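Local coordinates for protein putative N-acetylneuraminate lyase ([Ruminococcus] gnavus ATCC 29149, PDB 6RB7) that belongs to the dihydrodipicolinate synthetase family of TIM-barrel proteins and assembles as four chains, at residues Ala44-Pro57 and Ser81-Val95. Sequence-based numbering, arbitrary orientation. Where two conformers were deposited one is given.
Sequences AFYACYDKEGNISP and SGECIYQSVEDRKIV
Two neighbouring loops of a TIM barrel meet here: 44-57, leading from strand 41-43 into helix 57-70, and 81-95, which follows strand 74-77 and enters helix 89-103. Their polar meeting point is Tyr49. Its hydroxyl donates to Glu83 OE1, with Tyr49 OH and Glu83 OE1 2.7 Å apart; the oxygen lies at the ring edge, yet the hydroxyl reaches it from above the carboxylate plane, 60° out of it. In one of its two conformers, Gln87 NE2 gives the same Tyr49 OH a weak, fairly straight bond of 3.3 Å, its amide almost perpendicular to the ring. The phenol, in that conformer, passes one bond on while receiving another. Arg307 N and Lys292 NZ hold the two Glu83 oxygens from outside, the latter as a salt bridge.

Ala47 CB packs against this cluster, 3.4 Å from Gln87 NE2 in the same conformer, and a water accepts from Ala47 N while donating to Ser81 O and Glu83 OE2. Where the backbones come nearest, Gly82, which has no side chain, brings its CA to 3.3 Å from Phe45 O.

Ile55 supplies the apolar half. With CG1 beside the backbone N (chi1 -66°), it spreads over the first turns of helix 89-103: CG1 against Asp91 CB, CG2 3.7 Å from Ile94 CG2, and CD1 touching Val95 CG2 and, in that same conformer, Gln87 NE2. That helix starts with a capping box, Asp91 N bonding to Ser88 OG and Ser88 N to Asp91 OD2, which also forms a salt bridge with Arg307. The other carboxylate oxygen, Asp91 OD1, takes a water bond of 2.7 Å from a molecule that in turn accepts from Asn54 ND2 and Ile55 N.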
loop_
_atom_site.group_PDB
_atom_site.type_symbol
_atom_site.label_atom_id
_atom_site.label_comp_id
_atom_site.label_asym_id
_atom_site.label_seq_id
_atom_site.Cartn_x
_atom_site.Cartn_y
_atom_site.Cartn_z
ATOM N N ALA A 44 -21.502 -16.777 -6.988
ATOM C CA ALA A 44 -22.171 -15.566 -6.490
ATOM C C ALA A 44 -23.403 -15.303 -7.339
ATOM O O ALA A 44 -23.357 -15.324 -8.569
ATOM C CB ALA A 44 -21.247 -14.389 -6.509
ATOM N N PHE A 45 -24.508 -15.093 -6.671
ATOM C CA PHE A 45 -25.800 -14.767 -7.282
ATOM C C PHE A 45 -25.827 -13.295 -7.656
ATOM O O PHE A 45 -25.486 -12.429 -6.830
ATOM C CB PHE A 45 -26.895 -15.093 -6.286
ATOM C CG PHE A 45 -28.281 -15.202 -6.884
ATOM C CD1 PHE A 45 -28.695 -16.404 -7.425
ATOM C CD2 PHE A 45 -29.143 -14.126 -6.860
ATOM C CE1 PHE A 45 -29.960 -16.505 -7.968
ATOM C CE2 PHE A 45 -30.408 -14.227 -7.409
ATOM C CZ PHE A 45 -30.817 -15.430 -7.972
ATOM N N TYR A 46 -26.199 -12.972 -8.885
ATOM C CA TYR A 46 -26.217 -11.567 -9.349
ATOM C C TYR A 46 -27.485 -10.848 -8.885
ATOM O O TYR A 46 -28.527 -11.471 -8.588
ATOM C CB TYR A 46 -26.098 -11.508 -10.875
ATOM C CG TYR A 46 -24.903 -12.246 -11.411
ATOM C CD1 TYR A 46 -23.642 -12.004 -10.890
ATOM C CD2 TYR A 46 -25.025 -13.253 -12.358
ATOM C CE1 TYR A 46 -22.535 -12.699 -11.349
ATOM C CE2 TYR A 46 -23.929 -13.925 -12.845
ATOM C CZ TYR A 46 -22.672 -13.671 -12.321
ATOM O OH TYR A 46 -21.560 -14.335 -12.806
ATOM N N ALA A 47 -27.381 -9.522 -8.832
ATOM C CA ALA A 47 -28.550 -8.629 -8.650
ATOM C C ALA A 47 -29.434 -8.710 -9.880
ATOM O O ALA A 47 -28.950 -8.466 -10.982
ATOM C CB ALA A 47 -28.143 -7.220 -8.341
ATOM N N CYS A 48 -30.715 -9.019 -9.691
ATOM C CA CYS A 48 -31.694 -9.145 -10.794
ATOM C C CYS A 48 -32.701 -8.009 -10.657
ATOM O O CYS A 48 -33.494 -8.002 -9.666
ATOM C CB CYS A 48 -32.403 -10.479 -10.712
ATOM S SG CYS A 48 -31.297 -11.899 -10.883
ATOM N N TYR A 49 -32.686 -7.085 -11.615
ATOM C CA TYR A 49 -33.533 -5.893 -11.573
ATOM C C TYR A 49 -34.542 -5.906 -12.715
ATOM O O TYR A 49 -34.340 -6.542 -13.737
ATOM C CB TYR A 49 -32.723 -4.609 -11.662
ATOM C CG TYR A 49 -31.613 -4.472 -10.641
ATOM C CD1 TYR A 49 -31.881 -4.254 -9.305
ATOM C CD2 TYR A 49 -30.296 -4.449 -11.068
ATOM C CE1 TYR A 49 -30.860 -4.066 -8.385
ATOM C CE2 TYR A 49 -29.262 -4.263 -10.156
ATOM C CZ TYR A 49 -29.555 -4.035 -8.827
ATOM O OH TYR A 49 -28.553 -3.892 -7.894
ATOM N N ASP A 50 -35.643 -5.203 -12.448
ATOM C CA ASP A 50 -36.645 -4.913 -13.496
ATOM C C ASP A 50 -36.177 -3.686 -14.293
ATOM O O ASP A 50 -35.095 -3.146 -14.052
ATOM C CB ASP A 50 -38.032 -4.782 -12.861
ATOM C CG ASP A 50 -38.255 -3.565 -11.974
ATOM O OD1 ASP A 50 -37.430 -2.582 -12.048
ATOM O OD2 ASP A 50 -39.214 -3.627 -11.145
ATOM N N LYS A 51 -37.005 -3.219 -15.237
ATOM C CA LYS A 51 -36.597 -2.113 -16.128
ATOM C C LYS A 51 -36.533 -0.788 -15.368
ATOM O O LYS A 51 -35.829 0.082 -15.868
ATOM C CB LYS A 51 -37.558 -2.002 -17.319
ATOM C CG LYS A 51 -37.421 -3.176 -18.287
ATOM C CD LYS A 51 -36.060 -3.242 -18.979
ATOM C CE LYS A 51 -35.617 -4.642 -19.350
ATOM N NZ LYS A 51 -34.772 -4.610 -20.564
ATOM N N GLU A 52 -37.211 -0.676 -14.224
ATOM C CA GLU A 52 -37.194 0.552 -13.379
ATOM C C GLU A 52 -36.017 0.494 -12.388
ATOM O O GLU A 52 -35.870 1.439 -11.641
ATOM C CB GLU A 52 -38.516 0.696 -12.624
ATOM C CG GLU A 52 -39.685 1.048 -13.546
ATOM C CD GLU A 52 -41.079 0.707 -13.032
ATOM O OE1 GLU A 52 -41.224 0.295 -11.864
ATOM O OE2 GLU A 52 -42.024 0.839 -13.821
ATOM N N GLY A 53 -35.238 -0.592 -12.378
ATOM C CA GLY A 53 -34.064 -0.756 -11.488
ATOM C C GLY A 53 -34.421 -1.269 -10.110
ATOM O O GLY A 53 -33.557 -1.227 -9.209
ATOM N N ASN A 54 -35.633 -1.751 -9.867
ATOM C CA ASN A 54 -35.966 -2.382 -8.576
ATOM C C ASN A 54 -35.647 -3.866 -8.661
ATOM O O ASN A 54 -35.599 -4.382 -9.779
ATOM C CB ASN A 54 -37.406 -2.137 -8.138
ATOM C CG ASN A 54 -37.534 -0.697 -7.690
ATOM O OD1 ASN A 54 -38.271 0.049 -8.329
ATOM N ND2 ASN A 54 -36.749 -0.303 -6.675
ATOM N N ILE A 55 -35.548 -4.535 -7.509
ATOM C CA ILE A 55 -35.348 -6.003 -7.488
ATOM C C ILE A 55 -36.554 -6.632 -8.186
ATOM O O ILE A 55 -37.719 -6.242 -7.886
ATOM C CB ILE A 55 -35.152 -6.565 -6.066
ATOM C CG1 ILE A 55 -33.841 -6.060 -5.437
ATOM C CG2 ILE A 55 -35.206 -8.073 -6.103
ATOM C CD1 ILE A 55 -32.624 -6.435 -6.184
ATOM N N SER A 56 -36.284 -7.542 -9.107
ATOM C CA SER A 56 -37.324 -8.294 -9.850
ATOM C C SER A 56 -37.514 -9.662 -9.211
ATOM O O SER A 56 -36.674 -10.563 -9.378
ATOM C CB SER A 56 -36.932 -8.414 -11.292
ATOM O OG SER A 56 -37.865 -9.242 -11.970
ATOM N N PRO A 57 -38.653 -9.932 -8.550
ATOM C CA PRO A 57 -38.926 -11.290 -8.071
ATOM C C PRO A 57 -38.829 -12.333 -9.192
ATOM O O PRO A 57 -38.211 -13.397 -9.001
ATOM C CB PRO A 57 -40.336 -11.173 -7.485
ATOM C CG PRO A 57 -40.383 -9.742 -7.020
ATOM C CD PRO A 57 -39.681 -8.962 -8.119
ATOM N N SER A 81 -20.716 -9.221 -5.335
ATOM C CA SER A 81 -20.997 -9.565 -6.753
ATOM C C SER A 81 -22.496 -9.470 -7.009
ATOM O O SER A 81 -22.878 -9.343 -8.165
ATOM C CB SER A 81 -20.437 -10.953 -7.089
ATOM O OG SER A 81 -19.029 -10.980 -6.961
ATOM N N GLY A 82 -23.320 -9.608 -5.960
ATOM C CA GLY A 82 -24.766 -9.365 -6.008
ATOM C C GLY A 82 -25.146 -7.934 -5.702
ATOM O O GLY A 82 -26.318 -7.655 -5.413
ATOM N N GLU A 83 -24.189 -7.020 -5.724
ATOM C CA GLU A 83 -24.417 -5.566 -5.560
ATOM C C GLU A 83 -24.949 -5.232 -4.173
ATOM O O GLU A 83 -25.649 -4.243 -4.022
ATOM C CB GLU A 83 -25.288 -5.030 -6.693
ATOM C CG GLU A 83 -24.650 -5.269 -8.045
ATOM C CD GLU A 83 -25.502 -4.895 -9.255
ATOM O OE1 GLU A 83 -26.152 -3.846 -9.201
ATOM O OE2 GLU A 83 -25.439 -5.623 -10.267
ATOM N N CYS A 84 -24.569 -5.995 -3.155
ATOM C CA CYS A 84 -25.158 -5.808 -1.803
ATOM C C CYS A 84 -24.836 -4.419 -1.268
ATOM O O CYS A 84 -25.682 -3.854 -0.547
ATOM C CB CYS A 84 -24.732 -6.860 -0.798
ATOM S SG CYS A 84 -22.979 -6.888 -0.376
ATOM N N ILE A 85 -23.665 -3.885 -1.584
ATOM C CA ILE A 85 -23.231 -2.536 -1.132
ATOM C C ILE A 85 -24.326 -1.534 -1.510
ATOM O O ILE A 85 -24.521 -0.560 -0.826
ATOM C CB ILE A 85 -21.869 -2.210 -1.809
ATOM C CG1 ILE A 85 -20.803 -3.201 -1.335
ATOM C CG2 ILE A 85 -21.435 -0.757 -1.560
ATOM C CD1 ILE A 85 -20.515 -3.092 0.126
ATOM N N TYR A 86 -25.001 -1.761 -2.635
ATOM C CA TYR A 86 -25.912 -0.804 -3.279
ATOM C C TYR A 86 -27.388 -1.109 -2.989
ATOM O O TYR A 86 -28.269 -0.444 -3.567
ATOM C CB TYR A 86 -25.654 -0.757 -4.777
ATOM C CG TYR A 86 -24.199 -0.552 -5.113
ATOM C CD1 TYR A 86 -23.523 0.569 -4.647
ATOM C CD2 TYR A 86 -23.466 -1.513 -5.772
ATOM C CE1 TYR A 86 -22.180 0.753 -4.876
ATOM C CE2 TYR A 86 -22.135 -1.315 -6.059
ATOM C CZ TYR A 86 -21.471 -0.195 -5.594
ATOM O OH TYR A 86 -20.124 -0.047 -5.808
ATOM N N GLN A 87 -27.664 -2.086 -2.123
ATOM C CA GLN A 87 -29.037 -2.570 -1.888
ATOM C C GLN A 87 -29.477 -2.208 -0.484
ATOM O O GLN A 87 -28.623 -2.103 0.406
ATOM C CB GLN A 87 -29.154 -4.060 -2.168
ATOM C CG GLN A 87 -29.138 -4.284 -3.669
ATOM C CD GLN A 87 -29.160 -5.734 -4.061
ATOM O OE1 GLN A 87 -29.222 -6.611 -3.201
ATOM N NE2 GLN A 87 -29.126 -5.988 -5.361
ATOM N N SER A 88 -30.777 -2.007 -0.323
ATOM C CA SER A 88 -31.409 -1.836 0.991
ATOM C C SER A 88 -31.599 -3.198 1.655
ATOM O O SER A 88 -31.540 -4.259 0.980
ATOM C CB SER A 88 -32.718 -1.112 0.822
ATOM O OG SER A 88 -33.649 -1.918 0.152
ATOM N N VAL A 89 -31.898 -3.164 2.943
ATOM C CA VAL A 89 -32.312 -4.387 3.674
ATOM C C VAL A 89 -33.511 -4.994 2.955
ATOM O O VAL A 89 -33.533 -6.207 2.728
ATOM C CB VAL A 89 -32.577 -4.055 5.144
ATOM C CG1 VAL A 89 -33.302 -5.170 5.830
ATOM C CG2 VAL A 89 -31.259 -3.712 5.862
ATOM N N GLU A 90 -34.508 -4.185 2.613
ATOM C CA GLU A 90 -35.733 -4.717 1.940
ATOM C C GLU A 90 -35.367 -5.371 0.605
ATOM O O GLU A 90 -35.852 -6.470 0.351
ATOM C CB GLU A 90 -36.748 -3.589 1.794
ATOM C CG GLU A 90 -37.997 -4.025 1.066
ATOM C CD GLU A 90 -39.000 -4.808 1.906
ATOM O OE1 GLU A 90 -38.687 -5.188 3.091
ATOM O OE2 GLU A 90 -40.131 -5.006 1.390
ATOM N N ASP A 91 -34.497 -4.750 -0.200
ATOM C CA ASP A 91 -34.040 -5.336 -1.481
ATOM C C ASP A 91 -33.473 -6.734 -1.219
ATOM O O ASP A 91 -33.783 -7.697 -1.941
ATOM C CB ASP A 91 -32.948 -4.466 -2.106
ATOM C CG ASP A 91 -33.355 -3.127 -2.696
ATOM O OD1 ASP A 91 -34.577 -2.973 -3.022
ATOM O OD2 ASP A 91 -32.448 -2.236 -2.814
ATOM N N ARG A 92 -32.589 -6.831 -0.217
ATOM C CA ARG A 92 -31.865 -8.088 0.050
ATOM C C ARG A 92 -32.831 -9.158 0.572
ATOM O O ARG A 92 -32.629 -10.365 0.267
ATOM C CB ARG A 92 -30.692 -7.814 0.982
ATOM C CG ARG A 92 -29.624 -7.013 0.246
ATOM C CD ARG A 92 -28.546 -6.464 1.161
ATOM N NE ARG A 92 -27.658 -7.468 1.695
ATOM C CZ ARG A 92 -26.527 -7.185 2.346
ATOM N NH1 ARG A 92 -26.196 -5.918 2.548
ATOM N NH2 ARG A 92 -25.753 -8.182 2.761
ATOM N N LYS A 93 -33.832 -8.778 1.344
ATOM C CA LYS A 93 -34.865 -9.732 1.779
ATOM C C LYS A 93 -35.638 -10.257 0.571
ATOM O O LYS A 93 -35.834 -11.481 0.481
ATOM C CB LYS A 93 -35.833 -9.061 2.746
ATOM C CG LYS A 93 -35.262 -8.826 4.122
ATOM C CD LYS A 93 -36.297 -8.204 5.039
ATOM C CE LYS A 93 -35.795 -7.976 6.440
ATOM N NZ LYS A 93 -36.834 -7.290 7.268
ATOM N N ILE A 94 -36.026 -9.377 -0.344
ATOM C CA ILE A 94 -36.780 -9.787 -1.553
ATOM C C ILE A 94 -35.930 -10.765 -2.378
ATOM O O ILE A 94 -36.437 -11.810 -2.809
ATOM C CB ILE A 94 -37.252 -8.571 -2.341
ATOM C CG1 ILE A 94 -38.303 -7.813 -1.497
ATOM C CG2 ILE A 94 -37.796 -9.009 -3.699
ATOM C CD1 ILE A 94 -38.628 -6.468 -2.024
ATOM N N VAL A 95 -34.636 -10.483 -2.546
ATOM C CA VAL A 95 -33.796 -11.416 -3.312
ATOM C C VAL A 95 -33.829 -12.795 -2.650
ATOM O O VAL A 95 -34.064 -13.810 -3.330
ATOM C CB VAL A 95 -32.348 -10.890 -3.448
ATOM C CG1 VAL A 95 -31.440 -11.950 -3.996
ATOM C CG2 VAL A 95 -32.308 -9.615 -4.283
HETATM O O HOH W 1 -24.884 -8.341 -9.838
HETATM O O HOH W 2 -34.764 -2.148 -5.574
HETATM O O HOH W 3 -36.602 -3.657 -4.391
#